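Local structure of geranylgeranyl pyrophosphate synthase (Corynebacterium glutamicum, 3LK5) at residues Ser84-Leu87 with Glu88-Leu91; Phe99-Ala102 with Cys103-Ile106; Ser204-Leu207 with Ala208-Val211; Glu299-Thr302 with Ala303-Gly307; Glu356-Ala359 with Gln360-Leu364. The protein probably makes isoprenoid diphosphates by magnesium-dependent head-to-tail condensation of prenyl units. All coordinates share one frame; numbering follows the deposited sequence.

Interaction 1: Ser84-Leu87 with Glu88-Leu91; sequences SEKL and ESVL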
loop_
_atom_site.group_PDB
_atom_site.type_symbol
_atom_site.label_atom_id
_atom_site.label_comp_id
_atom_site.label_asym_id
_atom_site.label_seq_id
_atom_site.Cartn_x
_atom_site.Cartn_y
_atom_site.Cartn_z
ATOM N N SER A 84 -8.928 1.526 -29.617
ATOM C CA SER A 84 -9.232 0.090 -29.737
ATOM C C SER A 84 -9.381 -0.650 -28.392
ATOM O O SER A 84 -9.648 -1.861 -28.366
ATOM C CB SER A 84 -8.190 -0.622 -30.616
ATOM O OG SER A 84 -6.893 -0.522 -30.055
ATOM N N GLU A 85 -9.209 0.064 -27.284
ATOM C CA GLU A 85 -9.383 -0.540 -25.958
ATOM C C GLU A 85 -10.864 -0.722 -25.670
ATOM O O GLU A 85 -11.683 0.109 -26.075
ATOM C CB GLU A 85 -8.767 0.361 -24.881
ATOM C CG GLU A 85 -7.266 0.538 -25.016
ATOM C CD GLU A 85 -6.481 -0.764 -24.978
ATOM O OE1 GLU A 85 -6.803 -1.681 -24.173
ATOM O OE2 GLU A 85 -5.473 -0.864 -25.720
ATOM N N LYS A 86 -11.208 -1.769 -24.932
ATOM C CA LYS A 86 -12.589 -1.968 -24.471
ATOM C C LYS A 86 -12.992 -0.853 -23.537
ATOM O O LYS A 86 -12.234 -0.484 -22.624
ATOM C CB LYS A 86 -12.765 -3.327 -23.738
ATOM C CG LYS A 86 -12.465 -4.552 -24.611
ATOM C CD LYS A 86 -12.728 -5.886 -23.878
ATOM C CE LYS A 86 -11.645 -6.185 -22.805
ATOM N NZ LYS A 86 -11.942 -7.459 -22.034
ATOM N N LEU A 87 -14.222 -0.378 -23.694
ATOM C CA LEU A 87 -14.717 0.705 -22.851
ATOM C C LEU A 87 -14.694 0.341 -21.357
ATOM O O LEU A 87 -14.335 1.144 -20.510
ATOM C CB LEU A 87 -16.146 1.034 -23.269
ATOM C CG LEU A 87 -16.947 1.965 -22.375
ATOM C CD1 LEU A 87 -16.295 3.356 -22.292
ATOM C CD2 LEU A 87 -18.350 2.059 -22.985
ATOM N N GLU A 88 -15.117 -0.881 -21.053
ATOM C CA GLU A 88 -15.152 -1.359 -19.684
ATOM C C GLU A 88 -13.750 -1.300 -19.045
ATOM O O GLU A 88 -13.602 -1.041 -17.824
ATOM C CB GLU A 88 -15.620 -2.829 -19.702
ATOM C CG GLU A 88 -17.022 -3.035 -20.292
ATOM C CD GLU A 88 -17.139 -2.902 -21.854
ATOM O OE1 GLU A 88 -16.153 -2.850 -22.626
ATOM O OE2 GLU A 88 -18.313 -2.888 -22.307
ATOM N N SER A 89 -12.737 -1.607 -19.846
ATOM C CA SER A 89 -11.331 -1.602 -19.337
ATOM C C SER A 89 -10.865 -0.193 -19.035
ATOM O O SER A 89 -10.171 0.045 -18.043
ATOM C CB SER A 89 -10.382 -2.256 -20.348
ATOM O OG SER A 89 -10.791 -3.597 -20.640
ATOM N N VAL A 90 -11.212 0.738 -19.918
ATOM C CA VAL A 90 -10.887 2.142 -19.646
ATOM C C VAL A 90 -11.565 2.623 -18.395
ATOM O O VAL A 90 -10.936 3.315 -17.545
ATOM C CB VAL A 90 -11.264 3.043 -20.864
ATOM C CG1 VAL A 90 -10.974 4.512 -20.555
ATOM C CG2 VAL A 90 -10.515 2.563 -22.107
ATOM N N LEU A 91 -12.850 2.273 -18.248
ATOM C CA LEU A 91 -13.604 2.726 -17.079
ATOM C C LEU A 91 -13.058 2.098 -15.785
ATOM O O LEU A 91 -13.046 2.745 -14.733
ATOM C CB LEU A 91 -15.107 2.355 -17.216
ATOM C CG LEU A 91 -15.808 3.116 -18.365
ATOM C CD1 LEU A 91 -17.261 2.562 -18.558
ATOM C CD2 LEU A 91 -15.850 4.598 -18.076
#

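Interaction 2: Phe99-Ala102 with Cys103-Ile106; sequences FIQA and CALI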
loop_
_atom_site.group_PDB
_atom_site.type_symbol
_atom_site.label_atom_id
_atom_site.label_comp_id
_atom_site.label_asym_id
_atom_site.label_seq_id
_atom_site.Cartn_x
_atom_site.Cartn_y
_atom_site.Cartn_z
ATOM N N PHE A 99 -9.641 3.453 -5.277
ATOM C CA PHE A 99 -8.967 2.638 -4.242
ATOM C C PHE A 99 -7.708 3.302 -3.692
ATOM O O PHE A 99 -7.396 3.168 -2.503
ATOM C CB PHE A 99 -8.675 1.237 -4.770
ATOM C CG PHE A 99 -9.839 0.318 -4.714
ATOM C CD1 PHE A 99 -10.417 -0.022 -3.492
ATOM C CD2 PHE A 99 -10.324 -0.263 -5.873
ATOM C CE1 PHE A 99 -11.477 -0.926 -3.424
ATOM C CE2 PHE A 99 -11.383 -1.164 -5.820
ATOM C CZ PHE A 99 -11.962 -1.484 -4.573
ATOM N N ILE A 100 -6.977 4.011 -4.546
ATOM C CA ILE A 100 -5.832 4.789 -4.067
ATOM C C ILE A 100 -6.363 5.809 -3.086
ATOM O O ILE A 100 -5.813 5.972 -1.990
ATOM C CB ILE A 100 -5.087 5.500 -5.199
ATOM C CG1 ILE A 100 -4.572 4.448 -6.186
ATOM C CG2 ILE A 100 -3.871 6.313 -4.613
ATOM C CD1 ILE A 100 -3.734 5.048 -7.322
ATOM N N GLN A 101 -7.441 6.490 -3.478
ATOM C CA GLN A 101 -7.983 7.532 -2.594
ATOM C C GLN A 101 -8.522 6.957 -1.289
ATOM O O GLN A 101 -8.425 7.615 -0.235
ATOM C CB GLN A 101 -9.077 8.320 -3.340
ATOM C CG GLN A 101 -9.847 9.342 -2.485
ATOM C CD GLN A 101 -9.044 10.568 -2.083
ATOM O OE1 GLN A 101 -7.800 10.640 -2.203
ATOM N NE2 GLN A 101 -9.770 11.566 -1.579
ATOM N N ALA A 102 -9.140 5.775 -1.357
ATOM C CA ALA A 102 -9.623 5.141 -0.135
ATOM C C ALA A 102 -8.449 4.915 0.817
ATOM O O ALA A 102 -8.558 5.207 2.019
ATOM C CB ALA A 102 -10.332 3.847 -0.417
ATOM N N CYS A 103 -7.332 4.384 0.300
ATOM C CA CYS A 103 -6.152 4.166 1.161
ATOM C C CYS A 103 -5.674 5.490 1.742
ATOM O O CYS A 103 -5.383 5.582 2.935
ATOM C CB CYS A 103 -4.996 3.520 0.388
ATOM S SG CYS A 103 -3.515 3.202 1.452
ATOM N N ALA A 104 -5.557 6.501 0.889
ATOM C CA ALA A 104 -5.101 7.814 1.326
ATOM C C ALA A 104 -5.956 8.353 2.493
ATOM O O ALA A 104 -5.417 8.829 3.502
ATOM C CB ALA A 104 -5.150 8.827 0.121
ATOM N N LEU A 105 -7.278 8.275 2.356
ATOM C CA LEU A 105 -8.186 8.823 3.387
ATOM C C LEU A 105 -8.132 8.007 4.680
ATOM O O LEU A 105 -8.135 8.574 5.772
ATOM C CB LEU A 105 -9.638 8.881 2.867
ATOM C CG LEU A 105 -9.982 9.773 1.663
ATOM C CD1 LEU A 105 -11.389 9.428 1.156
ATOM C CD2 LEU A 105 -9.968 11.229 2.068
ATOM N N ILE A 106 -8.095 6.678 4.548
ATOM C CA ILE A 106 -8.045 5.792 5.705
ATOM C C ILE A 106 -6.733 5.997 6.472
ATOM O O ILE A 106 -6.753 6.204 7.704
ATOM C CB ILE A 106 -8.270 4.317 5.300
ATOM C CG1 ILE A 106 -9.696 4.149 4.788
ATOM C CG2 ILE A 106 -7.981 3.372 6.481
ATOM C CD1 ILE A 106 -9.945 2.844 4.001
#

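Interaction 3: Ser204-Leu207 with Ala208-Val211; sequences SVEL and ADSV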
loop_
_atom_site.group_PDB
_atom_site.type_symbol
_atom_site.label_atom_id
_atom_site.label_comp_id
_atom_site.label_asym_id
_atom_site.label_seq_id
_atom_site.Cartn_x
_atom_site.Cartn_y
_atom_site.Cartn_z
ATOM N N SER A 204 6.961 27.787 6.240
ATOM C CA SER A 204 7.408 28.140 4.886
ATOM C C SER A 204 6.239 28.114 3.894
ATOM O O SER A 204 5.536 27.085 3.797
ATOM C CB SER A 204 8.452 27.139 4.391
ATOM O OG SER A 204 8.786 27.403 3.037
ATOM N N VAL A 205 6.077 29.208 3.145
ATOM C CA VAL A 205 5.085 29.312 2.055
ATOM C C VAL A 205 5.508 28.361 0.932
ATOM O O VAL A 205 4.678 27.613 0.370
ATOM C CB VAL A 205 4.987 30.751 1.506
ATOM C CG1 VAL A 205 3.973 30.825 0.364
ATOM C CG2 VAL A 205 4.550 31.724 2.606
ATOM N N GLU A 206 6.816 28.372 0.652
ATOM C CA GLU A 206 7.443 27.539 -0.383
ATOM C C GLU A 206 7.201 26.062 -0.162
ATOM O O GLU A 206 6.955 25.300 -1.116
ATOM C CB GLU A 206 8.949 27.741 -0.370
ATOM C CG GLU A 206 9.528 28.141 -1.699
ATOM C CD GLU A 206 9.132 29.559 -2.065
ATOM O OE1 GLU A 206 9.281 30.469 -1.207
ATOM O OE2 GLU A 206 8.664 29.768 -3.209
ATOM N N LEU A 207 7.304 25.636 1.092
ATOM C CA LEU A 207 7.133 24.225 1.366
ATOM C C LEU A 207 5.673 23.823 1.286
ATOM O O LEU A 207 5.357 22.731 0.819
ATOM C CB LEU A 207 7.761 23.832 2.691
ATOM C CG LEU A 207 9.298 23.823 2.627
ATOM C CD1 LEU A 207 9.846 23.699 4.036
ATOM C CD2 LEU A 207 9.857 22.703 1.723
ATOM N N ALA A 208 4.783 24.702 1.745
ATOM C CA ALA A 208 3.342 24.473 1.595
ATOM C C ALA A 208 2.983 24.385 0.110
ATOM O O ALA A 208 2.159 23.514 -0.269
ATOM C CB ALA A 208 2.517 25.592 2.292
ATOM N N ASP A 209 3.593 25.245 -0.719
ATOM C CA ASP A 209 3.445 25.187 -2.203
ATOM C C ASP A 209 3.829 23.800 -2.766
ATOM O O ASP A 209 3.141 23.267 -3.647
ATOM C CB ASP A 209 4.325 26.219 -2.936
ATOM C CG ASP A 209 3.843 27.667 -2.772
ATOM O OD1 ASP A 209 2.645 27.929 -2.484
ATOM O OD2 ASP A 209 4.701 28.568 -2.961
ATOM N N SER A 210 4.951 23.258 -2.283
ATOM C CA SER A 210 5.387 21.933 -2.713
ATOM C C SER A 210 4.379 20.871 -2.362
ATOM O O SER A 210 4.087 19.988 -3.189
ATOM C CB SER A 210 6.764 21.568 -2.144
ATOM O OG SER A 210 7.744 22.467 -2.655
ATOM N N VAL A 211 3.851 20.937 -1.145
ATOM C CA VAL A 211 2.824 20.003 -0.743
ATOM C C VAL A 211 1.629 20.095 -1.721
ATOM O O VAL A 211 1.115 19.073 -2.204
ATOM C CB VAL A 211 2.350 20.266 0.680
ATOM C CG1 VAL A 211 1.140 19.404 0.989
ATOM C CG2 VAL A 211 3.485 20.013 1.702
#

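Interaction 4: Glu299-Thr302 with Ala303-Gly307; sequences EAAT and AIRAG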
loop_
_atom_site.group_PDB
_atom_site.type_symbol
_atom_site.label_atom_id
_atom_site.label_comp_id
_atom_site.label_asym_id
_atom_site.label_seq_id
_atom_site.Cartn_x
_atom_site.Cartn_y
_atom_site.Cartn_z
ATOM N N GLU A 299 0.730 40.610 18.862
ATOM C CA GLU A 299 -0.314 39.995 19.701
ATOM C C GLU A 299 -1.157 39.019 18.855
ATOM O O GLU A 299 -1.346 37.848 19.222
ATOM C CB GLU A 299 -1.215 41.104 20.295
ATOM C CG GLU A 299 -2.039 40.736 21.546
ATOM C CD GLU A 299 -2.789 41.947 22.164
ATOM O OE1 GLU A 299 -3.266 42.834 21.408
ATOM O OE2 GLU A 299 -2.923 42.004 23.410
ATOM N N ALA A 300 -1.637 39.502 17.711
ATOM C CA ALA A 300 -2.363 38.649 16.750
ATOM C C ALA A 300 -1.512 37.470 16.223
ATOM O O ALA A 300 -1.983 36.313 16.180
ATOM C CB ALA A 300 -2.887 39.489 15.602
ATOM N N ALA A 301 -0.268 37.735 15.819
ATOM C CA ALA A 301 0.596 36.625 15.323
ATOM C C ALA A 301 0.773 35.574 16.412
ATOM O O ALA A 301 0.702 34.375 16.145
ATOM C CB ALA A 301 1.945 37.141 14.854
ATOM N N THR A 302 0.979 36.039 17.648
ATOM C CA THR A 302 1.152 35.160 18.808
ATOM C C THR A 302 -0.077 34.288 19.070
ATOM O O THR A 302 0.048 33.052 19.241
ATOM C CB THR A 302 1.523 35.996 20.060
ATOM O OG1 THR A 302 2.784 36.632 19.825
ATOM C CG2 THR A 302 1.592 35.129 21.317
ATOM N N ALA A 303 -1.251 34.928 19.076
ATOM C CA ALA A 303 -2.553 34.253 19.221
ATOM C C ALA A 303 -2.807 33.190 18.141
ATOM O O ALA A 303 -3.248 32.079 18.462
ATOM C CB ALA A 303 -3.702 35.287 19.260
ATOM N N ILE A 304 -2.486 33.492 16.883
ATOM C CA ILE A 304 -2.555 32.462 15.802
ATOM C C ILE A 304 -1.586 31.285 16.043
ATOM O O ILE A 304 -1.973 30.102 15.995
ATOM C CB ILE A 304 -2.317 33.069 14.394
ATOM C CG1 ILE A 304 -3.370 34.149 14.059
ATOM C CG2 ILE A 304 -2.368 31.981 13.308
ATOM C CD1 ILE A 304 -2.983 35.006 12.857
ATOM N N ARG A 305 -0.323 31.608 16.299
ATOM C CA ARG A 305 0.679 30.576 16.625
ATOM C C ARG A 305 0.297 29.689 17.799
ATOM O O ARG A 305 0.460 28.466 17.730
ATOM C CB ARG A 305 2.034 31.205 16.888
ATOM C CG ARG A 305 2.819 31.343 15.641
ATOM C CD ARG A 305 4.171 31.934 15.887
ATOM N NE ARG A 305 4.729 32.234 14.585
ATOM C CZ ARG A 305 4.910 33.452 14.100
ATOM N NH1 ARG A 305 5.394 33.586 12.876
ATOM N NH2 ARG A 305 4.625 34.527 14.831
ATOM N N ALA A 306 -0.216 30.299 18.858
ATOM C CA ALA A 306 -0.554 29.573 20.078
ATOM C C ALA A 306 -1.780 28.711 19.872
ATOM O O ALA A 306 -1.915 27.664 20.500
ATOM C CB ALA A 306 -0.781 30.539 21.237
ATOM N N GLY A 307 -2.662 29.143 18.978
ATOM C CA GLY A 307 -3.969 28.530 18.836
ATOM C C GLY A 307 -4.095 27.405 17.817
ATOM O O GLY A 307 -4.851 26.471 18.044
HETATM O O HOH W 1 4.487 34.577 18.143
#

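Interaction 5: Glu356-Ala359 with Gln360-Leu364; sequences EVRA and QLRAL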
loop_
_atom_site.group_PDB
_atom_site.type_symbol
_atom_site.label_atom_id
_atom_site.label_comp_id
_atom_site.label_asym_id
_atom_site.label_seq_id
_atom_site.Cartn_x
_atom_site.Cartn_y
_atom_site.Cartn_z
ATOM N N GLU A 356 -16.700 19.562 -26.893
ATOM C CA GLU A 356 -17.475 19.169 -25.726
ATOM C C GLU A 356 -16.573 18.801 -24.536
ATOM O O GLU A 356 -16.921 19.066 -23.370
ATOM C CB GLU A 356 -18.457 18.040 -26.099
ATOM C CG GLU A 356 -18.575 16.863 -25.108
ATOM C CD GLU A 356 -19.350 17.211 -23.839
ATOM O OE1 GLU A 356 -20.048 18.256 -23.819
ATOM O OE2 GLU A 356 -19.263 16.445 -22.862
ATOM N N VAL A 357 -15.441 18.164 -24.827
ATOM C CA VAL A 357 -14.475 17.819 -23.786
ATOM C C VAL A 357 -13.822 19.085 -23.198
ATOM O O VAL A 357 -13.722 19.232 -21.969
ATOM C CB VAL A 357 -13.411 16.843 -24.314
ATOM C CG1 VAL A 357 -12.460 16.435 -23.184
ATOM C CG2 VAL A 357 -14.102 15.576 -24.912
ATOM N N ARG A 358 -13.430 20.026 -24.074
ATOM C CA ARG A 358 -12.874 21.295 -23.619
ATOM C C ARG A 358 -13.853 22.014 -22.702
ATOM O O ARG A 358 -13.471 22.520 -21.636
ATOM C CB ARG A 358 -12.501 22.197 -24.808
ATOM C CG ARG A 358 -11.907 23.526 -24.373
ATOM C CD ARG A 358 -11.479 24.388 -25.554
ATOM N NE ARG A 358 -10.190 23.978 -26.118
ATOM C CZ ARG A 358 -10.063 23.487 -27.352
ATOM N NH1 ARG A 358 -11.153 23.346 -28.102
ATOM N NH2 ARG A 358 -8.875 23.134 -27.841
ATOM N N ALA A 359 -15.112 22.081 -23.146
ATOM C CA ALA A 359 -16.179 22.733 -22.402
ATOM C C ALA A 359 -16.312 22.151 -21.015
ATOM O O ALA A 359 -16.438 22.861 -20.011
ATOM C CB ALA A 359 -17.536 22.623 -23.178
ATOM N N GLN A 360 -16.301 20.839 -20.947
ATOM C CA GLN A 360 -16.417 20.200 -19.656
ATOM C C GLN A 360 -15.152 20.333 -18.790
ATOM O O GLN A 360 -15.255 20.421 -17.559
ATOM C CB GLN A 360 -16.819 18.735 -19.837
ATOM C CG GLN A 360 -18.234 18.542 -20.399
ATOM C CD GLN A 360 -19.262 19.500 -19.787
ATOM O OE1 GLN A 360 -19.520 19.477 -18.576
ATOM N NE2 GLN A 360 -19.834 20.358 -20.621
ATOM N N LEU A 361 -13.966 20.330 -19.402
ATOM C CA LEU A 361 -12.733 20.609 -18.606
ATOM C C LEU A 361 -12.758 22.040 -18.043
ATOM O O LEU A 361 -12.366 22.286 -16.918
ATOM C CB LEU A 361 -11.448 20.388 -19.440
ATOM C CG LEU A 361 -11.172 18.877 -19.619
ATOM C CD1 LEU A 361 -10.179 18.652 -20.722
ATOM C CD2 LEU A 361 -10.648 18.221 -18.282
ATOM N N ARG A 362 -13.278 22.978 -18.813
ATOM C CA ARG A 362 -13.443 24.350 -18.283
ATOM C C ARG A 362 -14.420 24.383 -17.123
ATOM O O ARG A 362 -14.147 24.980 -16.074
ATOM C CB ARG A 362 -13.893 25.313 -19.397
ATOM C CG ARG A 362 -12.849 25.500 -20.507
ATOM C CD ARG A 362 -13.372 26.463 -21.616
ATOM N NE ARG A 362 -13.799 27.744 -21.027
ATOM C CZ ARG A 362 -12.984 28.778 -20.796
ATOM N NH1 ARG A 362 -11.691 28.703 -21.125
ATOM N NH2 ARG A 362 -13.461 29.896 -20.244
ATOM N N ALA A 363 -15.567 23.739 -17.306
ATOM C CA ALA A 363 -16.579 23.682 -16.251
ATOM C C ALA A 363 -16.080 22.995 -14.984
ATOM O O ALA A 363 -16.363 23.460 -13.865
ATOM C CB ALA A 363 -17.870 22.999 -16.767
ATOM N N LEU A 364 -15.346 21.887 -15.148
ATOM C CA LEU A 364 -14.780 21.193 -13.996
ATOM C C LEU A 364 -13.813 22.058 -13.203
ATOM O O LEU A 364 -13.804 22.023 -11.973
ATOM C CB LEU A 364 -14.045 19.927 -14.422
ATOM C CG LEU A 364 -14.721 18.584 -14.276
ATOM C CD1 LEU A 364 -13.737 17.555 -14.776
ATOM C CD2 LEU A 364 -15.083 18.291 -12.812
#

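Interaction 1: Ser84-Leu87 with Glu88-Leu91
The N-terminal turn of helix 87-111 is built here, where Lys86 at the N-cap position and Glu85 just before it meet Ser89 and Val90. The carbonyl of Lys86 opens the helical pattern: Val90 N donates to Lys86 O over 3.1 Å, with an N-H...O angle of 163°. Ser89 N reaches the same oxygen only through a weak, bent bond. One residue on, Leu91 N binds Leu87 O at 2.9 Å.

The side chains meet at several spacings round the helix start. Glu85 lays its CB against Val90 CG2 at 3.9 Å, while its carboxylate turns off to Ser169. The aliphatic part of Lys86 runs past the Ser89 hydroxyl, with Lys86 CE 3.5 Å from Ser89 OG; that hydroxyl is already hydrogen-bonded to Ser166 O in the loop before helix 170-199. The Glu88 chain folds at chi2 (74°), bringing its carboxylate back beside the start of the helix, where Glu88 OE1 stands 3.6 Å from Lys86 CB.

Leu87 and Leu91 pair one turn apart, both also resting on Trp71 of helix 65-78 and on Phe11. The Leu87 CG lies anti to its own backbone nitrogen (chi1 170°), and from there the branch meets its neighbour obliquely, Leu87 CG lying 3.9 Å from Leu91 CD1.

Interaction 2: Phe99-Ala102 with Cys103-Ile106
Leu105 N donates to Gln101 O at 2.9 Å, and over the same oxygen the Leu105 side chain closes in, its CG only 3.3 Å from Gln101 O. The carbonyl is thus met by a polar N-H and by the aliphatic branch of one and the same residue. Flanking bonds continue the helical ladder: Cys103 N to Phe99 O, Ala104 N to Ile100 O, and Ile106 N to Ala102 O, all close to straight.

The side chain of Gln101 bends at chi2 (71°) and crosses Leu105 at a slant. Its amide nitrogen NE2 comes to 3.7 Å from Leu105 CD2, while OE1 is 4.0 Å from Ala104 CB and takes its hydrogen bond from outside, from Tyr219 OH. The oxygen is held from outside the two segments while the nitrogen lies against the Leu105 branch. A glycerol, probably from the crystallisation liquor, lies beside Gln101. Further round, the Ile106 CG1 sits 3.2 Å from Ala102 O, the carbonyl its own backbone N binds.

Other faces of this part of the helix are packed by separate elements. Phe99 meets Phe32 and helix 144-164, Ile100 faces helix 170-199, and Cys103 touches Asp153 of the second subunit. Ala104 lies one helical turn before Asp108, which with Asp112 binds magnesium in this protein; the segment thus leads into the first aspartate-rich motif, a hallmark of the all-helical polyprenyl synthase fold.

Interaction 3: Ser204-Leu207 with Ala208-Val211
The chain enters helix 205-231 with successive i to i+4 bonds: Ala208 N to Ser204 O, Asp209 N to Val205 O (2.8 Å), Ser210 N to Glu206 O and Val211 N to Leu207 O. Ser204 caps this start, its OG accepting from Leu207 N at 3.0 Å because chi1 of 174° swings the hydroxyl over the open amides of the first turn. This is a serine N-cap, and it begins one of the long helices of the polyprenyl synthase bundle.

Asp209 hangs its carboxylate over the same turn: CG is 3.3 Å from Val205 O, and OD2 lies 4.1 Å from Val205 CG1 as the two side chains run alongside each other. Glu206 OE2 stands 4.1 Å from Asp209 OD2, two like charges with their carboxylate planes 83° apart; Arg336, salt-bridged to Asp209 OD1, may offset the crowding of negative charge. Ser210 adds a second, weak bond from its hydroxyl to Glu206 O at 3.3 Å. Leu207 leans on Leu197, Ser210 touches Ile43 of the second subunit, and Val211 CG2 comes within 3.4 Å of Leu207 O while its side chain packs on the magnesium ligand Asp194.

Interaction 4: Glu299-Thr302 with Ala303-Gly307
Arg305 leaves the helix with CB 3.5 Å from Ala301 O, the carbonyl that its own backbone N also binds at 3.0 Å in a nearly straight bond (173°). Its CG still skirts that oxygen at 3.7 Å. Beyond CG the chain is extended (chi2 -179°), which carries the guanidinium out alongside Ala301. There NE forms a salt bridge with Glu203 and NH2 another with Asp294, and NH2 also lies 3.7 Å from the Ala301 methyl CB. Two acidic partners at different nitrogens would hold the flat group against rotation.

A water adds a softer link between the segments. It donates to Thr302 OG1 at 3.2 Å and accepts a weak bond from Arg305 NH2. The threonine hydroxyl is also hydrogen-bonded to Pro298 O, one turn earlier.

The rest is helical backbone bonding, with side chains laid on the carbonyls. Ala306 N donates to Thr302 O at 2.8 Å. The methyl of Ala306 lies close to the same oxygen. Ile304 N binds Ala300 O, and Ile304 CG1 approaches that carbonyl oxygen to 3.3 Å. The Gly307 amide makes weak bonds to Ala303 O and Ile304 O at the end of the helix.

Helix 298-307 is thus a short, alanine-rich member of the all-helical fold, packed against two others: Ala301 and Ile304 lie on helix 284-296, while Ala300, Ala303 and Ile304 touch helix 314-326.

Interaction 5: Glu356-Ala359 with Gln360-Leu364
Glu356 and Gln360 meet one turn apart, the carboxylate crossing the glutamine chain obliquely, with Glu356 OE2 3.4 Å from Gln360 CG. The carboxylate and amide planes are only 13° apart, but Gln360 NE2 stays 3.8 Å from Glu356 OE1, so what touches here is mainly oxygen against methylene. An unstaggered chi1 (136°) and a bend at chi2 (74°) together bring the Glu356 carboxylate here. Nearby, Val357 and Leu361 run alongside each other in one direction, Val357 CG1 4.0 Å from Leu361 CD1. The helical bonds include Leu361 N to Val357 O at 2.8 Å. Another joins Arg362 N to Arg358 O at 2.9 Å. Arg362 CG is tucked 3.2 Å from Arg358 O.

Residues outside the helix position these groups. Leu16 N donates to Glu356 OE2, Leu348 O accepts from Arg358 NH2, and Tyr69 of helix 65-78 packs on Leu361. Helix 355-369 is thereby joined to the N-terminal loop and to helix 65-78 within the all-helical fold. Since Asp15 also sits near Glu356 OE2, the Leu16 amide may ease the gathering of negative charge, and the carboxylate's firm polar hold lies there, not on Gln360.

Following the chain, the five contacts come in series: none nests in or crosses another, and each closes just a helical turn. Interaction 1 starts helix 87-111 and interaction 2 lies further along it, their centres about 24 Å apart; the helix leads from the neighbourhood of helix 65-78 to the magnesium-binding aspartates. Interaction 3 begins helix 205-231, which packs on helix 170-199, the carrier of a further magnesium ligand. Interaction 4, on the same side of the chain's centre as interaction 3, belongs to short helix 298-307. Interaction 5, on helix 355-369 near the C terminus, returns to helix 65-78, against which interaction 1 also packs, although the two contacts do not touch.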